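Local coordinates for type 2A phosphatase-associated protein 42 (Saccharomyces cerevisiae, PDB 2V0P) that inhibits the PP2A-type phosphatase SIT4, associates with PP2A catalytic subunits and takes part in TOR signalling, this being its helical, TPR-like N-terminal domain, at residues Lys122-Leu127 with His210-Thr215; Ser144-Gln149 with Asp214-Ile219. All blocks are in the same frame, centred on the assembly; numbering follows the deposited sequence.

Contact 1 of 2, residues Lys122-Leu127 with His210-Thr215; sequences KLLDPL and HFSLDT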
loop_
_atom_site.group_PDB
_atom_site.type_symbol
_atom_site.label_atom_id
_atom_site.label_comp_id
_atom_site.label_asym_id
_atom_site.label_seq_id
_atom_site.Cartn_x
_atom_site.Cartn_y
_atom_site.Cartn_z
ATOM N N LYS A 122 -16.505 -29.123 1.085
ATOM C CA LYS A 122 -15.245 -29.823 0.872
ATOM C C LYS A 122 -14.784 -29.630 -0.566
ATOM O O LYS A 122 -14.448 -30.591 -1.237
ATOM C CB LYS A 122 -15.396 -31.302 1.249
ATOM C CG LYS A 122 -15.746 -31.534 2.711
ATOM C CD LYS A 122 -15.427 -32.955 3.167
ATOM C CE LYS A 122 -13.895 -33.197 3.253
ATOM N NZ LYS A 122 -13.515 -34.611 3.541
ATOM N N LEU A 123 -14.794 -28.375 -1.034
ATOM C CA LEU A 123 -14.387 -28.027 -2.375
ATOM C C LEU A 123 -13.148 -27.139 -2.417
ATOM O O LEU A 123 -12.576 -26.928 -3.460
ATOM C CB LEU A 123 -15.527 -27.369 -3.170
ATOM C CG LEU A 123 -16.637 -28.290 -3.682
ATOM C CD1 LEU A 123 -17.826 -27.502 -4.206
ATOM C CD2 LEU A 123 -16.075 -29.224 -4.750
ATOM N N LEU A 124 -12.702 -26.682 -1.274
ATOM C CA LEU A 124 -11.726 -25.618 -1.247
ATOM C C LEU A 124 -10.277 -26.126 -1.500
ATOM O O LEU A 124 -9.747 -26.891 -0.744
ATOM C CB LEU A 124 -11.882 -24.803 0.053
ATOM C CG LEU A 124 -11.286 -23.370 0.042
ATOM C CD1 LEU A 124 -11.816 -22.534 -1.109
ATOM C CD2 LEU A 124 -11.512 -22.667 1.367
ATOM N N ASP A 125 -9.702 -25.720 -2.610
ATOM C CA ASP A 125 -8.265 -25.822 -2.858
ATOM C C ASP A 125 -7.470 -25.617 -1.555
ATOM O O ASP A 125 -7.707 -24.653 -0.836
ATOM C CB ASP A 125 -7.877 -24.739 -3.866
ATOM C CG ASP A 125 -6.516 -24.973 -4.493
ATOM O OD1 ASP A 125 -5.550 -25.198 -3.745
ATOM O OD2 ASP A 125 -6.413 -24.905 -5.735
ATOM N N PRO A 126 -6.527 -26.511 -1.246
ATOM C CA PRO A 126 -5.886 -26.340 0.044
ATOM C C PRO A 126 -5.035 -25.046 0.115
ATOM O O PRO A 126 -4.843 -24.515 1.190
ATOM C CB PRO A 126 -5.063 -27.601 0.191
ATOM C CG PRO A 126 -4.779 -28.026 -1.193
ATOM C CD PRO A 126 -5.957 -27.642 -1.998
ATOM N N LEU A 127 -4.572 -24.545 -1.024
ATOM C CA LEU A 127 -3.868 -23.294 -1.106
ATOM C C LEU A 127 -4.771 -22.158 -0.607
ATOM O O LEU A 127 -4.328 -21.222 0.087
ATOM C CB LEU A 127 -3.446 -23.030 -2.543
ATOM C CG LEU A 127 -2.528 -21.807 -2.825
ATOM C CD1 LEU A 127 -1.700 -21.997 -4.078
ATOM C CD2 LEU A 127 -3.320 -20.515 -2.934
ATOM N N HIS A 210 -11.827 -21.446 -9.950
ATOM C CA HIS A 210 -11.140 -20.298 -10.471
ATOM C C HIS A 210 -11.581 -19.149 -9.579
ATOM O O HIS A 210 -10.755 -18.406 -9.126
ATOM C CB HIS A 210 -11.494 -20.083 -11.931
ATOM C CG HIS A 210 -11.211 -18.721 -12.435
ATOM N ND1 HIS A 210 -12.207 -17.854 -12.831
ATOM C CD2 HIS A 210 -10.050 -18.040 -12.561
ATOM C CE1 HIS A 210 -11.669 -16.700 -13.187
ATOM N NE2 HIS A 210 -10.361 -16.790 -13.034
ATOM N N PHE A 211 -12.891 -19.099 -9.277
ATOM C CA PHE A 211 -13.420 -18.101 -8.347
ATOM C C PHE A 211 -12.738 -18.046 -6.970
ATOM O O PHE A 211 -12.442 -16.951 -6.463
ATOM C CB PHE A 211 -14.932 -18.220 -8.240
ATOM C CG PHE A 211 -15.646 -17.988 -9.513
ATOM C CD1 PHE A 211 -15.056 -17.381 -10.571
ATOM C CD2 PHE A 211 -17.021 -18.342 -9.608
ATOM C CE1 PHE A 211 -15.780 -17.128 -11.770
ATOM C CE2 PHE A 211 -17.734 -18.105 -10.752
ATOM C CZ PHE A 211 -17.133 -17.509 -11.847
ATOM N N SER A 212 -12.473 -19.197 -6.372
ATOM C CA SER A 212 -11.848 -19.253 -5.091
ATOM C C SER A 212 -10.409 -18.687 -5.153
ATOM O O SER A 212 -10.002 -17.994 -4.236
ATOM C CB SER A 212 -11.857 -20.684 -4.532
ATOM O OG SER A 212 -10.854 -21.433 -5.146
ATOM N N LEU A 213 -9.691 -18.940 -6.235
ATOM C CA LEU A 213 -8.371 -18.385 -6.394
ATOM C C LEU A 213 -8.484 -16.839 -6.628
ATOM O O LEU A 213 -7.828 -16.128 -5.944
ATOM C CB LEU A 213 -7.607 -19.107 -7.472
ATOM C CG LEU A 213 -7.278 -20.551 -6.997
ATOM C CD1 LEU A 213 -7.122 -21.406 -8.184
ATOM C CD2 LEU A 213 -5.972 -20.586 -6.167
ATOM N N ASP A 214 -9.330 -16.388 -7.552
ATOM C CA ASP A 214 -9.569 -14.994 -7.816
ATOM C C ASP A 214 -9.866 -14.264 -6.533
ATOM O O ASP A 214 -9.344 -13.208 -6.327
ATOM C CB ASP A 214 -10.783 -14.805 -8.768
ATOM C CG ASP A 214 -10.923 -13.342 -9.266
ATOM O OD1 ASP A 214 -9.904 -12.789 -9.761
ATOM O OD2 ASP A 214 -12.031 -12.763 -9.176
ATOM N N THR A 215 -10.683 -14.851 -5.671
ATOM C CA THR A 215 -11.108 -14.307 -4.364
ATOM C C THR A 215 -9.929 -13.882 -3.499
ATOM O O THR A 215 -9.955 -12.823 -2.897
ATOM C CB THR A 215 -12.047 -15.324 -3.618
ATOM O OG1 THR A 215 -13.235 -15.405 -4.363
ATOM C CG2 THR A 215 -12.430 -14.908 -2.205
HETATM O O HOH W 1 -11.350 -24.270 -4.592
#

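Contact 2 of 2, residues Ser144-Gln149 with Asp214-Ile219; sequences SELYAQ and DTINNI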
loop_
_atom_site.group_PDB
_atom_site.type_symbol
_atom_site.label_atom_id
_atom_site.label_comp_id
_atom_site.label_asym_id
_atom_site.label_seq_id
_atom_site.Cartn_x
_atom_site.Cartn_y
_atom_site.Cartn_z
ATOM N N SER A 144 -2.154 -9.148 7.142
ATOM C CA SER A 144 -1.000 -9.804 7.735
ATOM C C SER A 144 -1.164 -11.320 7.952
ATOM O O SER A 144 -0.189 -11.980 8.284
ATOM C CB SER A 144 -0.582 -9.096 9.034
ATOM O OG SER A 144 -1.704 -8.581 9.741
ATOM N N GLU A 145 -2.384 -11.849 7.782
ATOM C CA GLU A 145 -2.707 -13.282 7.968
ATOM C C GLU A 145 -2.816 -14.053 6.657
ATOM O O GLU A 145 -2.850 -15.293 6.609
ATOM C CB GLU A 145 -4.028 -13.427 8.741
ATOM C CG GLU A 145 -3.998 -12.833 10.151
ATOM C CD GLU A 145 -5.351 -12.845 10.819
ATOM O OE1 GLU A 145 -6.347 -12.490 10.167
ATOM O OE2 GLU A 145 -5.422 -13.221 11.993
ATOM N N LEU A 146 -2.902 -13.309 5.584
ATOM C CA LEU A 146 -3.088 -13.845 4.290
ATOM C C LEU A 146 -1.772 -14.295 3.644
ATOM O O LEU A 146 -1.726 -15.312 2.941
ATOM C CB LEU A 146 -3.765 -12.767 3.480
ATOM C CG LEU A 146 -4.506 -13.023 2.211
ATOM C CD1 LEU A 146 -5.786 -13.887 2.395
ATOM C CD2 LEU A 146 -4.816 -11.646 1.690
ATOM N N TYR A 147 -0.715 -13.526 3.894
ATOM C CA TYR A 147 0.641 -13.831 3.446
ATOM C C TYR A 147 1.582 -13.414 4.556
ATOM O O TYR A 147 1.252 -12.521 5.351
ATOM C CB TYR A 147 1.003 -13.051 2.190
ATOM C CG TYR A 147 0.193 -13.349 0.940
ATOM C CD1 TYR A 147 -0.725 -12.442 0.468
ATOM C CD2 TYR A 147 0.400 -14.518 0.225
ATOM C CE1 TYR A 147 -1.449 -12.677 -0.671
ATOM C CE2 TYR A 147 -0.327 -14.789 -0.917
ATOM C CZ TYR A 147 -1.246 -13.877 -1.355
ATOM O OH TYR A 147 -1.894 -14.155 -2.495
ATOM N N ALA A 148 2.746 -14.053 4.627
ATOM C CA ALA A 148 3.836 -13.544 5.460
ATOM C C ALA A 148 4.204 -12.152 4.937
ATOM O O ALA A 148 4.157 -11.923 3.732
ATOM C CB ALA A 148 5.020 -14.482 5.389
ATOM N N GLN A 149 4.532 -11.211 5.831
ATOM C CA GLN A 149 4.848 -9.841 5.413
ATOM C C GLN A 149 6.239 -9.447 5.930
ATOM O O GLN A 149 6.606 -9.854 7.021
ATOM C CB GLN A 149 3.809 -8.842 5.937
ATOM C CG GLN A 149 2.359 -9.172 5.636
ATOM C CD GLN A 149 1.925 -8.898 4.194
ATOM O OE1 GLN A 149 2.702 -8.449 3.342
ATOM N NE2 GLN A 149 0.674 -9.185 3.923
ATOM N N ASP A 214 -9.330 -16.388 -7.552
ATOM C CA ASP A 214 -9.569 -14.994 -7.816
ATOM C C ASP A 214 -9.866 -14.264 -6.533
ATOM O O ASP A 214 -9.344 -13.208 -6.327
ATOM C CB ASP A 214 -10.783 -14.805 -8.768
ATOM C CG ASP A 214 -10.923 -13.342 -9.266
ATOM O OD1 ASP A 214 -9.904 -12.789 -9.761
ATOM O OD2 ASP A 214 -12.031 -12.763 -9.176
ATOM N N THR A 215 -10.683 -14.851 -5.671
ATOM C CA THR A 215 -11.108 -14.307 -4.364
ATOM C C THR A 215 -9.929 -13.882 -3.499
ATOM O O THR A 215 -9.955 -12.823 -2.897
ATOM C CB THR A 215 -12.047 -15.324 -3.618
ATOM O OG1 THR A 215 -13.235 -15.405 -4.363
ATOM C CG2 THR A 215 -12.430 -14.908 -2.205
ATOM N N ILE A 216 -8.885 -14.697 -3.443
ATOM C CA ILE A 216 -7.761 -14.321 -2.629
ATOM C C ILE A 216 -7.211 -12.948 -3.105
ATOM O O ILE A 216 -6.964 -12.132 -2.288
ATOM C CB ILE A 216 -6.662 -15.412 -2.567
ATOM C CG1 ILE A 216 -7.165 -16.677 -1.845
ATOM C CG2 ILE A 216 -5.376 -14.852 -1.930
ATOM C CD1 ILE A 216 -7.714 -16.510 -0.485
ATOM N N ASN A 217 -7.095 -12.733 -4.397
ATOM C CA ASN A 217 -6.670 -11.465 -4.960
ATOM C C ASN A 217 -7.578 -10.311 -4.622
ATOM O O ASN A 217 -7.136 -9.209 -4.407
ATOM C CB ASN A 217 -6.521 -11.529 -6.457
ATOM C CG ASN A 217 -5.274 -12.318 -6.877
ATOM O OD1 ASN A 217 -4.265 -12.325 -6.187
ATOM N ND2 ASN A 217 -5.358 -12.959 -7.999
ATOM N N ASN A 218 -8.871 -10.581 -4.613
ATOM C CA ASN A 218 -9.793 -9.553 -4.301
ATOM C C ASN A 218 -9.787 -9.247 -2.829
ATOM O O ASN A 218 -9.950 -8.070 -2.448
ATOM C CB ASN A 218 -11.202 -9.940 -4.807
ATOM C CG ASN A 218 -11.226 -10.257 -6.250
ATOM O OD1 ASN A 218 -10.519 -9.715 -7.005
ATOM N ND2 ASN A 218 -12.032 -11.248 -6.628
ATOM N N ILE A 219 -9.650 -10.277 -1.986
ATOM C CA ILE A 219 -9.641 -10.050 -0.584
ATOM C C ILE A 219 -8.341 -9.171 -0.292
ATOM O O ILE A 219 -8.421 -8.290 0.450
ATOM C CB ILE A 219 -9.628 -11.293 0.256
ATOM C CG1 ILE A 219 -11.066 -11.933 0.274
ATOM C CG2 ILE A 219 -9.271 -10.977 1.714
ATOM C CD1 ILE A 219 -11.120 -13.282 0.835
HETATM O O HOH W 2 -3.150 -12.105 -3.711
#

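Contact 1 of 2, residues Lys122-Leu127 with His210-Thr215
Leu124 and Ser212 make the closest approach between Lys122-Leu127 and the helical segment His210-Thr215, the CD1 methyl of Leu124 resting 3.9 Å from Ser212 CB. CG of Leu124 is anti to the backbone N, and that torsion (chi1 -159°) brings the end of the side chain nearer the helix than its CA-CB bond would suggest. Further down, the side chains of Leu127 and Leu213 meet nearly at right angles, methyl to methyl, with Leu127 CD2 4.2 Å from Leu213 CD2. Beside the Leu124-Ser212 touch a water joins the segments: Asp125 N donates to it over 3.0 Å, and it donates in turn to Ser212 OG at 2.9 Å. That hydroxyl also bonds to the carbonyl of His209, so it has two polar partners.

Asp125 divides its carboxylate between two tasks. OD1 accepts from Leu127 N (3.0 Å, N-H...O angle 149°) on its anti side, N-capping helix 126-133. OD2 passes Leu213 CD1 at 4.3 Å and is satisfied beyond the pair by a salt bridge to Arg172 and a hydrogen bond with His209. On the solvent side, Lys122, the C-prime residue of the Schellman motif that ends helix 93-120, and Pro126 are exposed and make no contact with His210-Thr215.

The chemistry is thus mixed. Apolar touches at two points are accompanied by a single water link on the Ser212 side, while the buried carboxylate, gripped by a backbone N-H, an arginine and a histidine, would be expected to remain ionised.

Contact 2 of 2, residues Ser144-Gln149 with Asp214-Ile219
Tyr147 CG lies anti to its carbonyl carbon (chi1 -64°), which brings the hydroxyl end of the ring close to helix 199-231, while Ile216 sets its CG2 methyl anti to the backbone N and beside the carbonyl carbon, within range of the phenol. The two side chains cross at a slant: Tyr147 OH stands 3.6 Å from Ile216 CG2, and Tyr147 CZ 4.3 Å from the same methyl. The other branch of the isoleucine serves Leu146, whose CD1 comes to 4.3 Å from Ile216 CD1. Ile216 therefore receives a leucine on one branch and a tyrosine on the other, and Ile219, three residues further along the helix, approaches Leu146 more loosely.

The hydroxyl of Tyr147 is not left to the methyl alone. It donates to a water at 2.7 Å, and this water passes a hydrogen bond to Asn217 OD1, also at 2.7 Å. The polar link across the contact thus runs through one water, beside the largely apolar touches on Ile216. Within the helix, Asn218 ND2 bonds to Asp214 OD2 from well above the carboxylate plane; the same oxygen is bonded by Tyr77.

The short, weakly bonded helix 143-146 and the loop after it are packed here against helix 199-231. Lys131 of helix 126-133 touches Leu146, Tyr147 and Ile216, Leu169 of helix 156-186 lies against Tyr147 and Asn217, and Phe111 of helix 93-120 touches Ile219.

How the contacts relate
Both contacts dock on helix 199-231, their centres 12 Å apart, and their segments overlap at Asp214 and Thr215. Ser212 and, four residues on, Ile216 face the two segments, so successive turns of helix 199-231 meet the start of helix 126-133 with the loop before it, then the end of helix 143-146 with the loop after it. Common neighbours join the two: Val128 touches Ser212, Leu213 and Ile216, while Leu169 meets Leu127 and Tyr147. Each contact is bridged by one water. A bound zinc ion lies about 12 Å from the side chain of Leu146, too far for that residue to coordinate it. Together they place two consecutive short helices along helix 199-231 in the TPR-like domain.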